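Local coordinates for YkuI protein (Bacillus subtilis, PDB 2BAS) that probably hydrolyses the second messenger cyclic di-GMP through its EAL domain, at residues A[41-54]-A[250-264]. Numbering follows the deposited sequence.
Sequences YYQAIFSAEEQKVV and RYFQGYYLVSPSETF
Val258 O is gripped twice, by Gln43 NE2 at 3.2 Å and by water 2. The same water donates to Ala44 O and accepts from Gly254 N, so it bridges strand 41-47 to the turn that begins at Gly254. Gln43 reaches this turn as an extended chain, with CG anti to the backbone N (chi1 -168°). Gln43 OE1 accepts from Gln253 NE2 at 3.1 Å; the donor comes from above the carbonyl plane of Gln43. The two amides stand perpendicular. Gln253 has further partners: NE2 bonds Glu57 and OE1 bonds Lys197.

On one side of the turn, Phe46 and Phe252 form an antiparallel hydrogen-bonded pair, with Phe46 N to Phe252 O at 2.9 Å. Phe46 CD1 packs on Leu257 CD1, the two side chains running in opposite directions, and Phe46 CZ touches Val258 CG2 at 3.6 Å. On the other side, Tyr42 N bonds Ser261 O at 2.7 Å, and Ser261 N returns a bond to Tyr42 O. Phe264 points the edge of its ring, CE2 foremost, at a face of Tyr42. This is an edge-to-face pair with centroids 4.7 Å apart and planes at 60°.

At the far end, Arg250 NE meets Glu49 OE2 at 3.2 Å in a straight salt bridge (177°). The oxygen lies in the guanidinium plane, but NE stands above the carboxylate plane. Glu49 OE1 forms a salt bridge with Lys366 of the second subunit.

Strand 38-47 lies between 53-64 and 249-252, and 249-252 runs parallel to 229-233. The contact thus closes the TIM-barrel-like EAL fold through an antiparallel strand. Two basic partners on separate oxygens would probably keep Glu49 ionised, tying the loop after strand 41-47 to the subunit interface.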
loop_
_atom_site.group_PDB
_atom_site.type_symbol
_atom_site.label_atom_id
_atom_site.label_comp_id
_atom_site.label_asym_id
_atom_site.label_seq_id
_atom_site.Cartn_x
_atom_site.Cartn_y
_atom_site.Cartn_z
ATOM N N TYR A 41 32.410 14.367 1.605
ATOM C CA TYR A 41 32.593 13.307 0.631
ATOM C C TYR A 41 31.304 13.200 -0.166
ATOM O O TYR A 41 30.310 13.859 0.165
ATOM C CB TYR A 41 32.906 11.989 1.319
ATOM C CG TYR A 41 34.348 11.579 1.237
ATOM C CD1 TYR A 41 35.374 12.508 1.424
ATOM C CD2 TYR A 41 34.693 10.250 0.990
ATOM C CE1 TYR A 41 36.709 12.121 1.358
ATOM C CE2 TYR A 41 36.025 9.850 0.925
ATOM C CZ TYR A 41 37.024 10.793 1.108
ATOM O OH TYR A 41 38.341 10.401 1.041
ATOM N N TYR A 42 31.316 12.381 -1.218
ATOM C CA TYR A 42 30.145 12.243 -2.091
ATOM C C TYR A 42 29.884 10.801 -2.527
ATOM O O TYR A 42 30.816 10.011 -2.704
ATOM C CB TYR A 42 30.306 13.125 -3.337
ATOM C CG TYR A 42 30.762 14.553 -3.071
ATOM C CD1 TYR A 42 32.119 14.876 -3.021
ATOM C CD2 TYR A 42 29.834 15.582 -2.879
ATOM C CE1 TYR A 42 32.540 16.186 -2.773
ATOM C CE2 TYR A 42 30.244 16.884 -2.636
ATOM C CZ TYR A 42 31.599 17.179 -2.585
ATOM O OH TYR A 42 32.003 18.470 -2.347
ATOM N N GLN A 43 28.608 10.466 -2.701
ATOM C CA GLN A 43 28.221 9.175 -3.251
ATOM C C GLN A 43 27.206 9.393 -4.362
ATOM O O GLN A 43 26.175 10.025 -4.156
ATOM C CB GLN A 43 27.677 8.240 -2.169
ATOM C CG GLN A 43 27.540 6.778 -2.637
ATOM C CD GLN A 43 27.141 5.825 -1.523
ATOM O OE1 GLN A 43 26.570 6.226 -0.503
ATOM N NE2 GLN A 43 27.435 4.550 -1.718
ATOM N N ALA A 44 27.512 8.868 -5.542
ATOM C CA ALA A 44 26.671 9.065 -6.720
ATOM C C ALA A 44 25.345 8.343 -6.621
ATOM O O ALA A 44 25.237 7.273 -6.002
ATOM C CB ALA A 44 27.408 8.646 -7.985
ATOM N N ILE A 45 24.332 8.952 -7.226
ATOM C CA ILE A 45 23.017 8.353 -7.304
ATOM C C ILE A 45 22.682 8.172 -8.771
ATOM O O ILE A 45 22.878 9.092 -9.579
ATOM C CB ILE A 45 21.969 9.177 -6.541
ATOM C CG1 ILE A 45 22.296 9.134 -5.046
ATOM C CG2 ILE A 45 20.571 8.611 -6.776
ATOM C CD1 ILE A 45 21.844 10.326 -4.295
ATOM N N PHE A 46 22.185 6.981 -9.102
ATOM C CA PHE A 46 22.042 6.562 -10.495
ATOM C C PHE A 46 20.637 6.553 -11.058
ATOM O O PHE A 46 19.689 6.174 -10.390
ATOM C CB PHE A 46 22.724 5.208 -10.710
ATOM C CG PHE A 46 24.214 5.265 -10.541
ATOM C CD1 PHE A 46 24.795 5.045 -9.295
ATOM C CD2 PHE A 46 25.036 5.571 -11.619
ATOM C CE1 PHE A 46 26.176 5.108 -9.129
ATOM C CE2 PHE A 46 26.413 5.639 -11.466
ATOM C CZ PHE A 46 26.985 5.402 -10.217
ATOM N N SER A 47 20.546 6.990 -12.309
ATOM C CA SER A 47 19.306 7.077 -13.076
ATOM C C SER A 47 18.904 5.700 -13.572
ATOM O O SER A 47 19.767 4.864 -13.849
ATOM C CB SER A 47 19.549 7.974 -14.298
ATOM O OG SER A 47 18.352 8.537 -14.804
ATOM N N ALA A 48 17.600 5.464 -13.701
ATOM C CA ALA A 48 17.122 4.205 -14.256
ATOM C C ALA A 48 16.929 4.293 -15.767
ATOM O O ALA A 48 17.225 3.332 -16.481
ATOM C CB ALA A 48 15.839 3.772 -13.585
ATOM N N GLU A 49 16.447 5.446 -16.245
ATOM C CA GLU A 49 16.151 5.659 -17.671
ATOM C C GLU A 49 17.425 5.626 -18.512
ATOM O O GLU A 49 17.587 4.750 -19.366
ATOM C CB GLU A 49 15.390 6.966 -17.906
ATOM C CG GLU A 49 14.326 7.291 -16.886
ATOM C CD GLU A 49 14.732 8.445 -16.002
ATOM O OE1 GLU A 49 15.024 9.525 -16.565
ATOM O OE2 GLU A 49 14.753 8.281 -14.761
ATOM N N GLU A 50 18.300 6.607 -18.289
ATOM C CA GLU A 50 19.686 6.534 -18.741
ATOM C C GLU A 50 20.313 5.780 -17.586
ATOM O O GLU A 50 19.694 5.676 -16.526
ATOM C CB GLU A 50 20.328 7.923 -18.834
ATOM C CG GLU A 50 19.704 8.891 -19.847
ATOM C CD GLU A 50 18.566 9.732 -19.279
ATOM O OE1 GLU A 50 18.361 9.726 -18.046
ATOM O OE2 GLU A 50 17.880 10.413 -20.072
ATOM N N GLN A 51 21.512 5.241 -17.744
ATOM C CA GLN A 51 22.122 4.598 -16.589
ATOM C C GLN A 51 23.238 5.505 -16.094
ATOM O O GLN A 51 24.404 5.106 -16.081
ATOM C CB GLN A 51 22.646 3.183 -16.891
ATOM C CG GLN A 51 22.145 2.508 -18.158
ATOM C CD GLN A 51 20.637 2.440 -18.283
ATOM O OE1 GLN A 51 19.932 2.046 -17.354
ATOM N NE2 GLN A 51 20.137 2.813 -19.453
ATOM N N LYS A 52 22.870 6.727 -15.694
ATOM C CA LYS A 52 23.856 7.755 -15.330
ATOM C C LYS A 52 23.646 8.447 -13.984
ATOM O O LYS A 52 22.587 8.320 -13.359
ATOM C CB LYS A 52 23.953 8.820 -16.425
ATOM C CG LYS A 52 22.788 9.807 -16.482
ATOM C CD LYS A 52 23.235 11.091 -17.184
ATOM C CE LYS A 52 22.059 11.907 -17.702
ATOM N NZ LYS A 52 22.541 13.027 -18.560
ATOM N N VAL A 53 24.669 9.190 -13.557
ATOM C CA VAL A 53 24.623 9.902 -12.291
ATOM C C VAL A 53 23.708 11.134 -12.415
ATOM O O VAL A 53 23.837 11.925 -13.344
ATOM C CB VAL A 53 26.051 10.234 -11.725
ATOM C CG1 VAL A 53 27.097 9.237 -12.252
ATOM C CG2 VAL A 53 26.478 11.658 -12.031
ATOM N N VAL A 54 22.764 11.260 -11.488
ATOM C CA VAL A 54 21.790 12.356 -11.492
ATOM C C VAL A 54 22.075 13.339 -10.356
ATOM O O VAL A 54 21.558 14.461 -10.344
ATOM C CB VAL A 54 20.344 11.822 -11.375
ATOM C CG1 VAL A 54 19.942 11.124 -12.653
ATOM C CG2 VAL A 54 20.205 10.878 -10.191
ATOM N N ARG A 250 13.375 4.142 -9.234
ATOM C CA ARG A 250 13.785 5.111 -10.245
ATOM C C ARG A 250 15.243 5.558 -10.093
ATOM O O ARG A 250 15.895 5.902 -11.078
ATOM C CB ARG A 250 12.857 6.321 -10.263
ATOM C CG ARG A 250 13.108 7.210 -11.458
ATOM C CD ARG A 250 12.131 8.345 -11.544
ATOM N NE ARG A 250 12.273 9.027 -12.826
ATOM C CZ ARG A 250 11.440 9.953 -13.285
ATOM N NH1 ARG A 250 10.383 10.323 -12.567
ATOM N NH2 ARG A 250 11.663 10.504 -14.468
ATOM N N TYR A 251 15.738 5.566 -8.858
ATOM C CA TYR A 251 17.129 5.929 -8.572
ATOM C C TYR A 251 17.759 4.898 -7.647
ATOM O O TYR A 251 17.056 4.267 -6.858
ATOM C CB TYR A 251 17.213 7.317 -7.945
ATOM C CG TYR A 251 16.594 8.418 -8.780
ATOM C CD1 TYR A 251 15.358 8.974 -8.438
ATOM C CD2 TYR A 251 17.242 8.901 -9.916
ATOM C CE1 TYR A 251 14.796 10.000 -9.204
ATOM C CE2 TYR A 251 16.691 9.917 -10.686
ATOM C CZ TYR A 251 15.473 10.462 -10.329
ATOM O OH TYR A 251 14.944 11.468 -11.105
ATOM N N PHE A 252 19.079 4.737 -7.746
ATOM C CA PHE A 252 19.797 3.702 -7.006
ATOM C C PHE A 252 21.105 4.212 -6.400
ATOM O O PHE A 252 21.813 5.017 -7.011
ATOM C CB PHE A 252 20.119 2.527 -7.927
ATOM C CG PHE A 252 18.973 2.073 -8.790
ATOM C CD1 PHE A 252 18.830 2.557 -10.091
ATOM C CD2 PHE A 252 18.058 1.134 -8.326
ATOM C CE1 PHE A 252 17.780 2.126 -10.901
ATOM C CE2 PHE A 252 16.999 0.691 -9.139
ATOM C CZ PHE A 252 16.859 1.187 -10.418
ATOM N N GLN A 253 21.448 3.697 -5.221
ATOM C CA GLN A 253 22.642 4.117 -4.491
ATOM C C GLN A 253 23.179 2.993 -3.608
ATOM O O GLN A 253 22.399 2.300 -2.953
ATOM C CB GLN A 253 22.281 5.317 -3.618
ATOM C CG GLN A 253 23.424 5.945 -2.836
ATOM C CD GLN A 253 22.937 7.032 -1.905
ATOM O OE1 GLN A 253 21.763 7.398 -1.927
ATOM N NE2 GLN A 253 23.835 7.559 -1.081
ATOM N N GLY A 254 24.501 2.826 -3.583
ATOM C CA GLY A 254 25.159 1.849 -2.715
ATOM C C GLY A 254 26.574 1.421 -3.107
ATOM O O GLY A 254 27.072 1.754 -4.198
ATOM N N TYR A 255 27.216 0.669 -2.209
ATOM C CA TYR A 255 28.546 0.096 -2.459
ATOM C C TYR A 255 28.595 -0.679 -3.769
ATOM O O TYR A 255 29.566 -0.563 -4.519
ATOM C CB TYR A 255 28.994 -0.821 -1.312
ATOM C CG TYR A 255 29.216 -0.108 -0.002
ATOM C CD1 TYR A 255 30.237 0.839 0.140
ATOM C CD2 TYR A 255 28.421 -0.387 1.110
ATOM C CE1 TYR A 255 30.446 1.506 1.354
ATOM C CE2 TYR A 255 28.622 0.279 2.334
ATOM C CZ TYR A 255 29.632 1.222 2.446
ATOM O OH TYR A 255 29.836 1.876 3.647
ATOM N N TYR A 256 27.550 -1.462 -4.042
ATOM C CA TYR A 256 27.501 -2.287 -5.248
ATOM C C TYR A 256 27.670 -1.444 -6.500
ATOM O O TYR A 256 28.362 -1.850 -7.429
ATOM C CB TYR A 256 26.211 -3.121 -5.332
ATOM C CG TYR A 256 26.213 -4.094 -6.494
ATOM C CD1 TYR A 256 26.981 -5.259 -6.450
ATOM C CD2 TYR A 256 25.469 -3.838 -7.644
ATOM C CE1 TYR A 256 27.005 -6.144 -7.514
ATOM C CE2 TYR A 256 25.480 -4.723 -8.717
ATOM C CZ TYR A 256 26.253 -5.873 -8.644
ATOM O OH TYR A 256 26.274 -6.756 -9.700
ATOM N N LEU A 257 27.053 -0.265 -6.510
ATOM C CA LEU A 257 27.171 0.645 -7.638
ATOM C C LEU A 257 28.484 1.420 -7.584
ATOM O O LEU A 257 29.366 1.186 -8.407
ATOM C CB LEU A 257 25.975 1.592 -7.713
ATOM C CG LEU A 257 24.613 0.919 -7.885
ATOM C CD1 LEU A 257 23.524 1.943 -7.798
ATOM C CD2 LEU A 257 24.523 0.165 -9.200
ATOM N N VAL A 258 28.612 2.323 -6.613
ATOM C CA VAL A 258 29.819 3.137 -6.434
ATOM C C VAL A 258 29.961 3.577 -4.976
ATOM O O VAL A 258 29.060 4.191 -4.416
ATOM C CB VAL A 258 29.831 4.390 -7.365
ATOM C CG1 VAL A 258 30.937 5.341 -6.979
ATOM C CG2 VAL A 258 30.025 3.996 -8.818
ATOM N N SER A 259 31.101 3.250 -4.373
ATOM C CA SER A 259 31.433 3.671 -3.004
ATOM C C SER A 259 31.599 5.208 -2.879
ATOM O O SER A 259 31.730 5.902 -3.888
ATOM C CB SER A 259 32.756 3.017 -2.553
ATOM O OG SER A 259 33.831 3.497 -3.349
ATOM N N PRO A 260 31.553 5.753 -1.649
ATOM C CA PRO A 260 31.763 7.200 -1.525
ATOM C C PRO A 260 33.208 7.641 -1.778
ATOM O O PRO A 260 34.145 7.013 -1.283
ATOM C CB PRO A 260 31.375 7.495 -0.064
ATOM C CG PRO A 260 30.629 6.278 0.407
ATOM C CD PRO A 260 31.251 5.141 -0.345
ATOM N N SER A 261 33.376 8.709 -2.552
ATOM C CA SER A 261 34.689 9.312 -2.754
ATOM C C SER A 261 34.623 10.829 -2.616
ATOM O O SER A 261 33.546 11.409 -2.473
ATOM C CB SER A 261 35.307 8.911 -4.104
ATOM O OG SER A 261 34.684 9.578 -5.189
ATOM N N GLU A 262 35.793 11.455 -2.659
ATOM C CA GLU A 262 35.922 12.889 -2.491
ATOM C C GLU A 262 35.771 13.657 -3.801
ATOM O O GLU A 262 35.762 14.896 -3.798
ATOM C CB GLU A 262 37.270 13.220 -1.837
ATOM C CG GLU A 262 38.514 12.723 -2.595
ATOM C CD GLU A 262 38.930 11.284 -2.258
ATOM O OE1 GLU A 262 38.060 10.374 -2.205
ATOM O OE2 GLU A 262 40.151 11.068 -2.062
ATOM N N THR A 263 35.645 12.926 -4.913
ATOM C CA THR A 263 35.601 13.561 -6.230
ATOM C C THR A 263 34.427 13.093 -7.086
ATOM O O THR A 263 34.042 11.923 -7.048
ATOM C CB THR A 263 36.910 13.321 -7.026
ATOM O OG1 THR A 263 38.032 13.306 -6.133
ATOM C CG2 THR A 263 37.117 14.415 -8.073
ATOM N N PHE A 264 33.870 14.019 -7.862
ATOM C CA PHE A 264 32.823 13.691 -8.807
ATOM C C PHE A 264 33.364 12.779 -9.899
ATOM O O PHE A 264 34.532 12.867 -10.283
ATOM C CB PHE A 264 32.193 14.948 -9.406
ATOM C CG PHE A 264 31.436 15.787 -8.411
ATOM C CD1 PHE A 264 31.338 17.159 -8.580
ATOM C CD2 PHE A 264 30.837 15.213 -7.295
ATOM C CE1 PHE A 264 30.639 17.946 -7.666
ATOM C CE2 PHE A 264 30.149 15.995 -6.377
ATOM C CZ PHE A 264 30.049 17.362 -6.565
HETATM O O HOH W 1 40.300 12.665 0.167
HETATM O O HOH W 2 26.145 5.035 -5.371
HETATM O O HOH W 3 16.391 11.157 -14.196
#